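Local coordinates for uncharacterized protein MJ0100 (Methanocaldococcus jannaschii, PDB 3KPB) that probably takes part in homocysteine biosynthesis from aspartate semialdehyde and sulfide, and binds S-adenosylmethionine and methylthioadenosine through its C-terminal CBS domain pair, at residues 96-99 against 105-108. Sequence-based numbering, arbitrary orientation.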
ATOM      1  N   VAL A  96       9.071   6.322  -7.617  1.00 18.98           N
ATOM      2  CA  VAL A  96      10.516   6.516  -7.515  1.00 19.59           C
ATOM      3  C   VAL A  96      10.821   7.996  -7.316  1.00 19.13           C
ATOM      4  O   VAL A  96      10.300   8.841  -8.049  1.00 19.75           O
ATOM      5  CB  VAL A  96      11.302   5.955  -8.744  1.00 19.89           C
ATOM      6  CG1 VAL A  96      11.079   4.459  -8.900  1.00 20.59           C
ATOM      7  CG2 VAL A  96      10.928   6.682 -10.028  1.00 20.54           C
ATOM      8  N   PRO A  97      11.644   8.319  -6.306  1.00 18.44           N
ATOM      9  CA  PRO A  97      12.129   9.685  -6.166  1.00 17.81           C
ATOM     10  C   PRO A  97      13.004  10.047  -7.360  1.00 17.25           C
ATOM     11  O   PRO A  97      13.726   9.195  -7.889  1.00 16.70           O
ATOM     12  CB  PRO A  97      12.972   9.637  -4.884  1.00 17.82           C
ATOM     13  CG  PRO A  97      12.519   8.404  -4.166  1.00 18.17           C
ATOM     14  CD  PRO A  97      12.166   7.438  -5.245  1.00 18.26           C
ATOM     15  N   VAL A  98      12.919  11.304  -7.777  1.00 16.60           N
ATOM     16  CA  VAL A  98      13.741  11.834  -8.851  1.00 16.39           C
ATOM     17  C   VAL A  98      14.843  12.659  -8.186  1.00 16.28           C
ATOM     18  O   VAL A  98      14.557  13.543  -7.366  1.00 16.41           O
ATOM     19  CB  VAL A  98      12.900  12.684  -9.831  1.00 16.15           C
ATOM     20  CG1 VAL A  98      13.760  13.168 -10.984  1.00 16.67           C
ATOM     21  CG2 VAL A  98      11.715  11.874 -10.357  1.00 16.84           C
ATOM     22  N   VAL A  99      16.096  12.333  -8.512  1.00 16.11           N
ATOM     23  CA  VAL A  99      17.263  12.975  -7.904  1.00 16.50           C
ATOM     24  C   VAL A  99      18.126  13.657  -8.960  1.00 16.62           C
ATOM     25  O   VAL A  99      18.065  13.311 -10.147  1.00 16.79           O
ATOM     26  CB  VAL A  99      18.138  11.977  -7.064  1.00 16.54           C
ATOM     27  CG1 VAL A  99      17.345  11.419  -5.887  1.00 16.79           C
ATOM     28  CG2 VAL A  99      18.700  10.843  -7.927  1.00 16.95           C
ATOM     29  N   VAL A 105      16.452  15.851  -3.912  1.00 17.16           N
ATOM     30  CA  VAL A 105      15.205  15.295  -4.430  1.00 17.06           C
ATOM     31  C   VAL A 105      14.460  16.371  -5.216  1.00 17.43           C
ATOM     32  O   VAL A 105      14.043  17.383  -4.649  1.00 17.99           O
ATOM     33  CB  VAL A 105      14.317  14.712  -3.291  1.00 16.61           C
ATOM     34  CG1 VAL A 105      12.986  14.210  -3.842  1.00 16.82           C
ATOM     35  CG2 VAL A 105      15.048  13.582  -2.557  1.00 16.57           C
ATOM     36  N   VAL A 106      14.292  16.162  -6.520  1.00 17.74           N
ATOM     37  CA  VAL A 106      13.658  17.187  -7.354  1.00 18.58           C
ATOM     38  C   VAL A 106      12.171  16.909  -7.590  1.00 18.67           C
ATOM     39  O   VAL A 106      11.420  17.801  -8.001  1.00 19.08           O
ATOM     40  CB  VAL A 106      14.415  17.422  -8.694  1.00 18.83           C
ATOM     41  CG1 VAL A 106      15.803  18.011  -8.429  1.00 19.69           C
ATOM     42  CG2 VAL A 106      14.514  16.138  -9.499  1.00 19.55           C
ATOM     43  N   GLY A 107      11.757  15.670  -7.336  1.00 18.61           N
ATOM     44  CA  GLY A 107      10.358  15.284  -7.457  1.00 18.73           C
ATOM     45  C   GLY A 107      10.164  13.801  -7.232  1.00 18.66           C
ATOM     46  O   GLY A 107      11.060  13.114  -6.732  1.00 18.23           O
ATOM     47  N   ILE A 108       8.984  13.311  -7.597  1.00 19.04           N
ATOM     48  CA  ILE A 108       8.689  11.887  -7.549  1.00 20.22           C
ATOM     49  C   ILE A 108       7.788  11.508  -8.720  1.00 20.41           C
ATOM     50  O   ILE A 108       6.921  12.286  -9.131  1.00 20.41           O
ATOM     51  CB  ILE A 108       8.073  11.456  -6.189  1.00 20.45           C
ATOM     52  CG1 ILE A 108       7.902   9.934  -6.132  1.00 21.34           C
ATOM     53  CG2 ILE A 108       6.743  12.175  -5.931  1.00 21.17           C
ATOM     54  CD1 ILE A 108       8.014   9.353  -4.747  1.00 22.43           C
TER
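V96 O lies 3.3 Å from I108 CG1, and V96 is also backbone-bonded to V109. I108 carries CG1 anti to its backbone N (chi1 -175°), which lays that methylene against the V96 carbonyl, with CD1 beside V96 C. Cutting I108 back to an alanine would take away CG1 and CD1, and would probably leave the V96 carbonyl with much less apolar cover and lose the packing against H34, a methylthioadenosine-binding residue. P97 pairs with I108 as a non-hydrogen-bonded antiparallel pair, and its ring touches the bound S-adenosylmethionine. V98 makes both hydrogen bonds of the contact. Its N-H points almost straight at G107 O (2.8 Å, 173°). Its O accepts V106 N at 2.8 Å. V106 and G107 thus both face V98, a classic beta bulge. V98 CG1 meets V106 CG2 at 3.4 Å, tight for two methyls, and the side chains cross at about a right angle. Beyond the bulge V99 pairs with V105, and both pack on L44 of the first CBS motif. Within these segments the backbone bonds converge on V98, while apolar side chains join this second-motif hairpin to the first motif, with P97 packed against P36 and I47 beside the ligand.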